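Long-range contacts in glycerol-3-phosphate dehydrogenase [NAD(+)] 1 (Saccharomyces cerevisiae, PDB 4FGW), which catalyses the NAD-dependent interconversion of dihydroxyacetone phosphate and glycerol 3-phosphate, a step in making the glycerol that yeast accumulates under hyperosmotic stress: residues Lys33-Thr38 against Val118-Phe123; Ala54-Gly59 against Phe222-Phe227; Val198-Pro203 against Lys211-Lys216. All coordinates share one frame; numbering follows the deposited sequence.

Contact 1. Residues Lys33-Thr38 against Val118-Phe123; sequences KPFKVT and VDIIVF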
loop_
_atom_site.group_PDB
_atom_site.type_symbol
_atom_site.label_atom_id
_atom_site.label_comp_id
_atom_site.label_asym_id
_atom_site.label_seq_id
_atom_site.Cartn_x
_atom_site.Cartn_y
_atom_site.Cartn_z
ATOM N N LYS A 33 32.893 1.419 28.022
ATOM C CA LYS A 33 31.549 1.836 28.426
ATOM C C LYS A 33 30.677 2.331 27.248
ATOM O O LYS A 33 29.651 1.686 27.000
ATOM C CB LYS A 33 31.589 2.804 29.637
ATOM C CG LYS A 33 30.246 3.402 30.068
ATOM C CD LYS A 33 29.303 2.398 30.737
ATOM C CE LYS A 33 27.990 3.028 31.142
ATOM N NZ LYS A 33 27.245 3.598 29.983
ATOM N N PRO A 34 31.022 3.413 26.487
ATOM C CA PRO A 34 30.163 3.796 25.343
ATOM C C PRO A 34 30.344 2.828 24.176
ATOM O O PRO A 34 31.360 2.127 24.107
ATOM C CB PRO A 34 30.627 5.218 24.987
ATOM C CG PRO A 34 31.665 5.591 26.031
ATOM C CD PRO A 34 32.192 4.308 26.579
ATOM N N PHE A 35 29.354 2.765 23.277
ATOM C CA PHE A 35 29.383 1.836 22.147
ATOM C C PHE A 35 30.164 2.313 20.929
ATOM O O PHE A 35 29.832 3.339 20.333
ATOM C CB PHE A 35 27.969 1.365 21.766
ATOM C CG PHE A 35 27.186 0.722 22.889
ATOM C CD1 PHE A 35 27.603 -0.482 23.453
ATOM C CD2 PHE A 35 26.022 1.311 23.371
ATOM C CE1 PHE A 35 26.883 -1.071 24.498
ATOM C CE2 PHE A 35 25.300 0.720 24.416
ATOM C CZ PHE A 35 25.734 -0.468 24.970
ATOM N N LYS A 36 31.211 1.555 20.565
ATOM C CA LYS A 36 32.044 1.819 19.394
ATOM C C LYS A 36 31.348 1.178 18.188
ATOM O O LYS A 36 31.003 -0.006 18.239
ATOM C CB LYS A 36 33.452 1.248 19.601
ATOM C CG LYS A 36 34.558 2.118 19.014
ATOM C CD LYS A 36 35.947 1.698 19.504
ATOM C CE LYS A 36 36.390 2.450 20.739
ATOM N NZ LYS A 36 37.768 2.070 21.149
ATOM N N VAL A 37 31.083 1.971 17.134
ATOM C CA VAL A 37 30.369 1.492 15.941
ATOM C C VAL A 37 31.271 1.425 14.701
ATOM O O VAL A 37 32.000 2.375 14.407
ATOM C CB VAL A 37 29.054 2.282 15.656
ATOM C CG1 VAL A 37 28.110 1.485 14.753
ATOM C CG2 VAL A 37 28.336 2.680 16.946
ATOM N N THR A 38 31.204 0.296 13.975
ATOM C CA THR A 38 31.929 0.065 12.725
ATOM C C THR A 38 30.956 -0.367 11.627
ATOM O O THR A 38 30.095 -1.221 11.849
ATOM C CB THR A 38 33.103 -0.918 12.919
ATOM O OG1 THR A 38 34.045 -0.352 13.834
ATOM C CG2 THR A 38 33.816 -1.269 11.608
ATOM N N VAL A 118 35.013 -3.587 18.950
ATOM C CA VAL A 118 33.960 -2.802 18.427
ATOM C C VAL A 118 32.791 -3.450 19.099
ATOM O O VAL A 118 32.826 -4.622 19.411
ATOM C CB VAL A 118 33.869 -3.059 16.947
ATOM C CG1 VAL A 118 33.364 -4.440 16.713
ATOM C CG2 VAL A 118 33.037 -2.040 16.264
ATOM N N ASP A 119 31.749 -2.679 19.314
ATOM C CA ASP A 119 30.572 -3.114 20.053
ATOM C C ASP A 119 29.451 -3.422 19.072
ATOM O O ASP A 119 28.808 -4.465 19.196
ATOM C CB ASP A 119 30.142 -2.066 21.092
ATOM C CG ASP A 119 31.173 -1.844 22.176
ATOM O OD1 ASP A 119 31.322 -2.731 23.045
ATOM O OD2 ASP A 119 31.834 -0.784 22.155
ATOM N N ILE A 120 29.232 -2.524 18.083
ATOM C CA ILE A 120 28.180 -2.669 17.073
ATOM C C ILE A 120 28.760 -2.704 15.653
ATOM O O ILE A 120 29.454 -1.766 15.247
ATOM C CB ILE A 120 27.067 -1.579 17.221
ATOM C CG1 ILE A 120 26.588 -1.425 18.694
ATOM C CG2 ILE A 120 25.879 -1.855 16.269
ATOM C CD1 ILE A 120 25.918 -0.079 19.038
ATOM N N ILE A 121 28.457 -3.777 14.897
ATOM C CA ILE A 121 28.864 -3.896 13.493
ATOM C C ILE A 121 27.634 -3.699 12.604
ATOM O O ILE A 121 26.618 -4.373 12.790
ATOM C CB ILE A 121 29.650 -5.197 13.134
ATOM C CG1 ILE A 121 30.959 -5.316 13.939
ATOM C CG2 ILE A 121 29.954 -5.244 11.623
ATOM C CD1 ILE A 121 31.692 -6.672 13.828
ATOM N N VAL A 122 27.727 -2.763 11.649
ATOM C CA VAL A 122 26.656 -2.491 10.689
ATOM C C VAL A 122 27.153 -3.054 9.348
ATOM O O VAL A 122 28.108 -2.521 8.779
ATOM C CB VAL A 122 26.276 -0.986 10.616
ATOM C CG1 VAL A 122 25.127 -0.758 9.639
ATOM C CG2 VAL A 122 25.921 -0.437 11.993
ATOM N N PHE A 123 26.585 -4.187 8.897
ATOM C CA PHE A 123 27.004 -4.800 7.632
ATOM C C PHE A 123 26.244 -4.146 6.503
ATOM O O PHE A 123 25.010 -4.113 6.521
ATOM C CB PHE A 123 26.765 -6.312 7.628
ATOM C CG PHE A 123 27.649 -7.082 8.571
ATOM C CD1 PHE A 123 27.210 -7.408 9.851
ATOM C CD2 PHE A 123 28.919 -7.498 8.179
ATOM C CE1 PHE A 123 28.027 -8.140 10.716
ATOM C CE2 PHE A 123 29.733 -8.225 9.048
ATOM C CZ PHE A 123 29.280 -8.548 10.306
#
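K36 meets D119 through both of its backbone polar atoms. Its amide gives an almost straight bond to the carboxylate (K36 N to D119 OD2 2.9 Å, 178° at the hydrogen), taken by the anti lone pair of OD2. D119 CG, anti to the carbonyl carbon (chi1 -64°), brings OD2 there. The K36 carbonyl accepts two amides, D119 N at 3.0 Å and I120 N at 3.1 Å from K36 O, a bifurcated acceptor where strand 120-123 begins. Beyond it the pairing is regular and parallel: I120 O takes T38 N at 3.0 Å, and T38 O takes V122 N at 2.8 Å. These are adjacent strands of the Rossmann sheet, and their other edges pair with Q69 (from V37) and R146 (from I121). The hydroxyl of T38 is satisfied by S114 O. On one face I120 CD1 lies 3.7 Å from F35 CB, and V37 CG1 meets V122 CG2 under helices 44-59 and 215-222. D119 CB comes to the edge of the F35 ring, with ring and carboxylate planes 77° apart. The chemistry implies that a carboxylate stands in for a strand carbonyl where the 120-123 strand has not yet begun, carrying the pairing one amide further.

Contact 2. Residues Ala54-Gly59 against Phe222-Phe227; sequences AENCKG and FHRPYF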
loop_
_atom_site.group_PDB
_atom_site.type_symbol
_atom_site.label_atom_id
_atom_site.label_comp_id
_atom_site.label_asym_id
_atom_site.label_seq_id
_atom_site.Cartn_x
_atom_site.Cartn_y
_atom_site.Cartn_z
ATOM N N ALA A 54 27.484 8.182 12.198
ATOM C CA ALA A 54 28.457 9.182 12.673
ATOM C C ALA A 54 27.790 10.445 13.229
ATOM O O ALA A 54 28.293 11.029 14.194
ATOM C CB ALA A 54 29.449 9.541 11.575
ATOM N N GLU A 55 26.657 10.849 12.627
ATOM C CA GLU A 55 25.854 11.999 13.048
ATOM C C GLU A 55 25.259 11.748 14.437
ATOM O O GLU A 55 25.268 12.647 15.281
ATOM C CB GLU A 55 24.724 12.261 12.036
ATOM C CG GLU A 55 25.152 13.065 10.819
ATOM C CD GLU A 55 24.178 13.060 9.656
ATOM O OE1 GLU A 55 22.982 12.762 9.872
ATOM O OE2 GLU A 55 24.613 13.361 8.522
ATOM N N ASN A 56 24.759 10.517 14.667
ATOM C CA ASN A 56 24.158 10.102 15.932
ATOM C C ASN A 56 25.168 9.854 17.046
ATOM O O ASN A 56 24.849 10.121 18.205
ATOM C CB ASN A 56 23.216 8.920 15.736
ATOM C CG ASN A 56 21.921 9.294 15.065
ATOM O OD1 ASN A 56 21.323 10.340 15.335
ATOM N ND2 ASN A 56 21.437 8.426 14.200
ATOM N N CYS A 57 26.383 9.365 16.704
ATOM C CA CYS A 57 27.469 9.140 17.672
ATOM C C CYS A 57 27.911 10.471 18.276
ATOM O O CYS A 57 28.128 10.548 19.483
ATOM C CB CYS A 57 28.635 8.389 17.035
ATOM S SG CYS A 57 28.292 6.641 16.706
ATOM N N LYS A 58 27.968 11.530 17.441
ATOM C CA LYS A 58 28.273 12.903 17.846
ATOM C C LYS A 58 27.092 13.465 18.664
ATOM O O LYS A 58 27.305 14.245 19.593
ATOM C CB LYS A 58 28.526 13.778 16.604
ATOM C CG LYS A 58 29.874 14.496 16.610
ATOM C CD LYS A 58 29.767 15.935 17.108
ATOM C CE LYS A 58 31.104 16.637 17.067
ATOM N NZ LYS A 58 31.044 17.991 17.680
ATOM N N GLY A 59 25.874 13.042 18.308
ATOM C CA GLY A 59 24.627 13.437 18.957
ATOM C C GLY A 59 24.355 12.773 20.295
ATOM O O GLY A 59 23.595 13.316 21.103
ATOM N N PHE A 222 20.213 4.956 14.629
ATOM C CA PHE A 222 19.783 5.179 13.254
ATOM C C PHE A 222 18.824 6.338 13.003
ATOM O O PHE A 222 18.831 6.882 11.895
ATOM C CB PHE A 222 19.262 3.870 12.637
ATOM C CG PHE A 222 20.257 2.731 12.628
ATOM C CD1 PHE A 222 21.313 2.713 11.721
ATOM C CD2 PHE A 222 20.129 1.667 13.517
ATOM C CE1 PHE A 222 22.217 1.652 11.700
ATOM C CE2 PHE A 222 21.039 0.606 13.497
ATOM C CZ PHE A 222 22.078 0.610 12.593
ATOM N N HIS A 223 17.980 6.701 13.995
ATOM C CA HIS A 223 16.992 7.772 13.818
ATOM C C HIS A 223 17.601 9.146 13.563
ATOM O O HIS A 223 18.505 9.582 14.283
ATOM C CB HIS A 223 15.969 7.819 14.965
ATOM C CG HIS A 223 14.797 8.712 14.681
ATOM N ND1 HIS A 223 13.651 8.228 14.086
ATOM C CD2 HIS A 223 14.653 10.042 14.887
ATOM C CE1 HIS A 223 12.844 9.270 13.962
ATOM N NE2 HIS A 223 13.408 10.383 14.421
ATOM N N ARG A 224 17.090 9.819 12.521
ATOM C CA ARG A 224 17.484 11.174 12.119
ATOM C C ARG A 224 16.193 11.942 11.792
ATOM O O ARG A 224 15.201 11.291 11.461
ATOM C CB ARG A 224 18.406 11.145 10.869
ATOM C CG ARG A 224 19.728 10.377 11.004
ATOM C CD ARG A 224 20.684 10.919 12.066
ATOM N NE ARG A 224 21.166 12.271 11.776
ATOM C CZ ARG A 224 21.031 13.311 12.591
ATOM N NH1 ARG A 224 20.428 13.171 13.766
ATOM N NH2 ARG A 224 21.499 14.500 12.241
ATOM N N PRO A 225 16.163 13.298 11.827
ATOM C CA PRO A 225 14.920 14.011 11.457
ATOM C C PRO A 225 14.471 13.740 10.010
ATOM O O PRO A 225 13.269 13.715 9.729
ATOM C CB PRO A 225 15.271 15.488 11.688
ATOM C CG PRO A 225 16.450 15.464 12.636
ATOM C CD PRO A 225 17.225 14.250 12.218
ATOM N N TYR A 226 15.442 13.495 9.108
ATOM C CA TYR A 226 15.241 13.180 7.690
ATOM C C TYR A 226 15.169 11.655 7.430
ATOM O O TYR A 226 15.015 11.232 6.285
ATOM C CB TYR A 226 16.370 13.814 6.845
ATOM C CG TYR A 226 17.755 13.268 7.144
ATOM C CD1 TYR A 226 18.225 12.118 6.514
ATOM C CD2 TYR A 226 18.606 13.919 8.035
ATOM C CE1 TYR A 226 19.497 11.614 6.782
ATOM C CE2 TYR A 226 19.884 13.427 8.305
ATOM C CZ TYR A 226 20.326 12.275 7.675
ATOM O OH TYR A 226 21.583 11.781 7.937
ATOM N N PHE A 227 15.340 10.837 8.470
ATOM C CA PHE A 227 15.353 9.376 8.336
ATOM C C PHE A 227 14.666 8.755 9.542
ATOM O O PHE A 227 15.331 8.438 10.543
ATOM C CB PHE A 227 16.819 8.895 8.207
ATOM C CG PHE A 227 17.059 7.468 7.779
ATOM C CD1 PHE A 227 16.523 6.980 6.588
ATOM C CD2 PHE A 227 17.909 6.642 8.507
ATOM C CE1 PHE A 227 16.799 5.680 6.159
ATOM C CE2 PHE A 227 18.190 5.347 8.071
ATOM C CZ PHE A 227 17.647 4.881 6.891
#
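N56 and E55, on the last turns of the helix that follows the glycine-rich turn of the Rossmann fold, face R224 in the loop between helix 215-222 and strand 227-232. The loop closes in a type I beta turn from R224 to F227, so R224 and Y226 both reach toward the helix from one compact bend.

E55 carries the charge pairing. Its OE1 receives R224 NE at 2.7 Å on the anti lone pair, nearly within the guanidinium plane, and R224 NH2 adds only a weak bond to the same oxygen. The hydroxyl of Y226 comes from the other direction, on the syn side of E55 OE1 but 23° out of the carboxylate plane, and donates at 2.6 Å (Y226 OH to E55 OE1). One oxygen thus holds an arginine and a tyrosine together, while OE2 is engaged by K51 one helical turn back. Such a setting probably keeps the carboxylate ionised.

R224 folds back on itself to get there: chi2 and chi3 are both near -60°, and E55 CB lies over one face of the guanidinium, 3.6 Å from R224 NE. P225 CD lies over a face of the same group.

N56 slides past this arginine in the opposite sense, its amide turned 88° from the guanidinium and close to R224 CD. Its ND2 is held chiefly by L221 O, at the end of helix 215-222, so the amide ties one helix terminus to the other helix. A second bond goes to the next carbonyl but one: N56 ND2 stands 3.2 Å from H223 O, above the carbonyl plane rather than on a lone pair.

Contact 3. Residues Val198-Pro203 against Lys211-Lys216; sequences VAYHIP and KDVDHK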
loop_
_atom_site.group_PDB
_atom_site.type_symbol
_atom_site.label_atom_id
_atom_site.label_comp_id
_atom_site.label_asym_id
_atom_site.label_seq_id
_atom_site.Cartn_x
_atom_site.Cartn_y
_atom_site.Cartn_z
ATOM N N VAL A 198 14.144 -1.070 11.626
ATOM C CA VAL A 198 15.282 -1.750 12.215
ATOM C C VAL A 198 14.666 -2.875 13.050
ATOM O O VAL A 198 13.824 -2.612 13.912
ATOM C CB VAL A 198 16.234 -0.842 13.046
ATOM C CG1 VAL A 198 17.380 -1.663 13.646
ATOM C CG2 VAL A 198 16.795 0.291 12.196
ATOM N N ALA A 199 15.045 -4.128 12.757
ATOM C CA ALA A 199 14.550 -5.292 13.491
ATOM C C ALA A 199 15.682 -5.991 14.205
ATOM O O ALA A 199 16.750 -6.181 13.629
ATOM C CB ALA A 199 13.832 -6.245 12.563
ATOM N N TYR A 200 15.462 -6.357 15.473
ATOM C CA TYR A 200 16.474 -7.021 16.301
ATOM C C TYR A 200 15.805 -7.751 17.458
ATOM O O TYR A 200 15.015 -7.156 18.199
ATOM C CB TYR A 200 17.477 -5.971 16.825
ATOM C CG TYR A 200 18.598 -6.494 17.693
ATOM C CD1 TYR A 200 19.774 -6.980 17.127
ATOM C CD2 TYR A 200 18.529 -6.410 19.081
ATOM C CE1 TYR A 200 20.827 -7.428 17.923
ATOM C CE2 TYR A 200 19.576 -6.851 19.887
ATOM C CZ TYR A 200 20.723 -7.364 19.304
ATOM O OH TYR A 200 21.754 -7.804 20.100
ATOM N N HIS A 201 16.108 -9.044 17.599
ATOM C CA HIS A 201 15.608 -9.849 18.708
ATOM C C HIS A 201 16.622 -9.693 19.823
ATOM O O HIS A 201 17.805 -9.989 19.616
ATOM C CB HIS A 201 15.483 -11.338 18.328
ATOM C CG HIS A 201 14.374 -11.631 17.365
ATOM N ND1 HIS A 201 14.636 -12.034 16.064
ATOM C CD2 HIS A 201 13.032 -11.572 17.543
ATOM C CE1 HIS A 201 13.454 -12.208 15.496
ATOM N NE2 HIS A 201 12.458 -11.935 16.344
ATOM N N ILE A 202 16.177 -9.184 20.987
ATOM C CA ILE A 202 17.041 -9.027 22.156
ATOM C C ILE A 202 17.461 -10.446 22.572
ATOM O O ILE A 202 16.589 -11.306 22.727
ATOM C CB ILE A 202 16.346 -8.215 23.290
ATOM C CG1 ILE A 202 16.253 -6.725 22.918
ATOM C CG2 ILE A 202 17.062 -8.383 24.638
ATOM C CD1 ILE A 202 14.891 -6.240 22.839
ATOM N N PRO A 203 18.782 -10.737 22.647
ATOM C CA PRO A 203 19.211 -12.108 22.967
ATOM C C PRO A 203 19.179 -12.479 24.449
ATOM O O PRO A 203 18.918 -11.636 25.308
ATOM C CB PRO A 203 20.629 -12.170 22.390
ATOM C CG PRO A 203 21.126 -10.777 22.474
ATOM C CD PRO A 203 19.943 -9.845 22.437
ATOM N N LYS A 211 25.657 -1.178 28.599
ATOM C CA LYS A 211 26.481 -2.390 28.566
ATOM C C LYS A 211 26.181 -3.228 27.324
ATOM O O LYS A 211 27.094 -3.827 26.753
ATOM C CB LYS A 211 26.266 -3.226 29.844
ATOM C CG LYS A 211 26.688 -2.530 31.133
ATOM C CD LYS A 211 26.201 -3.276 32.371
ATOM C CE LYS A 211 26.410 -2.493 33.648
ATOM N NZ LYS A 211 27.850 -2.318 33.976
ATOM N N ASP A 212 24.904 -3.263 26.909
ATOM C CA ASP A 212 24.447 -4.005 25.734
ATOM C C ASP A 212 23.443 -3.197 24.907
ATOM O O ASP A 212 22.911 -2.189 25.378
ATOM C CB ASP A 212 23.833 -5.353 26.160
ATOM C CG ASP A 212 23.975 -6.487 25.157
ATOM O OD1 ASP A 212 23.912 -7.655 25.576
ATOM O OD2 ASP A 212 24.140 -6.200 23.949
ATOM N N VAL A 213 23.190 -3.648 23.669
ATOM C CA VAL A 213 22.253 -3.005 22.760
ATOM C C VAL A 213 20.825 -3.539 22.895
ATOM O O VAL A 213 20.604 -4.751 22.955
ATOM C CB VAL A 213 22.753 -2.782 21.287
ATOM C CG1 VAL A 213 24.139 -3.373 21.042
ATOM C CG2 VAL A 213 21.747 -3.256 20.232
ATOM N N ASP A 214 19.877 -2.604 22.996
ATOM C CA ASP A 214 18.443 -2.839 23.068
ATOM C C ASP A 214 17.802 -1.980 21.970
ATOM O O ASP A 214 18.525 -1.384 21.166
ATOM C CB ASP A 214 17.887 -2.510 24.479
ATOM C CG ASP A 214 18.278 -1.170 25.092
ATOM O OD1 ASP A 214 18.608 -0.234 24.326
ATOM O OD2 ASP A 214 18.211 -1.044 26.337
ATOM N N HIS A 215 16.465 -1.907 21.930
ATOM C CA HIS A 215 15.752 -1.126 20.921
ATOM C C HIS A 215 15.941 0.378 21.060
ATOM O O HIS A 215 15.875 1.083 20.057
ATOM C CB HIS A 215 14.275 -1.524 20.865
ATOM C CG HIS A 215 14.055 -2.909 20.338
ATOM N ND1 HIS A 215 12.799 -3.476 20.323
ATOM C CD2 HIS A 215 14.940 -3.792 19.815
ATOM C CE1 HIS A 215 12.958 -4.683 19.807
ATOM N NE2 HIS A 215 14.230 -4.915 19.487
ATOM N N LYS A 216 16.214 0.860 22.284
ATOM C CA LYS A 216 16.468 2.274 22.577
ATOM C C LYS A 216 17.794 2.718 21.945
ATOM O O LYS A 216 17.853 3.790 21.341
ATOM C CB LYS A 216 16.472 2.533 24.096
ATOM C CG LYS A 216 15.082 2.505 24.738
ATOM C CD LYS A 216 14.842 3.689 25.680
ATOM C CE LYS A 216 15.271 3.443 27.110
ATOM N NZ LYS A 216 14.935 4.595 27.991
HETATM O O HOH W 1 21.537 -7.208 22.769
#
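I202 lays its terminal methyl over one face of the H215 imidazole, a CH-pi contact in which CD1 sits 3.8 Å from the centroid of the H215 ring and 17° off its normal. A hydrogen bond at the ring edge fixes its rotation. H215 NE2 donates to Y200 O over 2.7 Å, nearly straight at 170°, and the acceptor lies in the ring plane; as Y200 O can only accept, NE2 must carry a hydrogen. With CG beside its own backbone N (chi1 -68°), H215 reaches back from the first turn of its helix to a carbonyl just past the end of strand 194-199.

The Y200 ring lies against V213, whose CG2 sits over one face of the tyrosine ring, 4.2 Å from Y200 CE2. A water bridges the two segments: it stands 2.7 Å from Y200 OH, donates to V213 O at 2.6 Å, and makes a weak bond to D212 OD2. That same D212 OD2 takes V213 N at 2.7 Å, while D212 OD1 forms salt bridges with R146 and R207.

D214 is the N-cap of helix 215-222, its carboxylate accepting V217 N. The contact spans the end of strand 194-199 and the start of helix 215-222 in the beta-alpha-beta unit that ends in parallel strand 227-232; Y200 touches L218 of that helix, Q175 of adjacent strand 175-180 and R146 of strand 146-149.

All three contacts belong to the nucleotide-binding domain and touch one another. Contact 1 lies in the sheet; its centre is about 15 Å from that of contact 2 and about 13 Å from that of contact 3. V37 CG2 meets C57 SG at 4.0 Å, and V122 CG2 meets F222 CZ at 4.0 Å, joining the sheet to helices 44-59 and 215-222. On the same face, I120 CG1 packs on V213 CG1 (3.9 Å). Contacts 2 and 3 meet where F222 CD2 touches V198 CG2. Towards the NAD site, assigned by similarity, the V122 side chain is about 7 Å from G46 and the side chain of F222 about 8 Å from that of W45; contact 3 lies away from it.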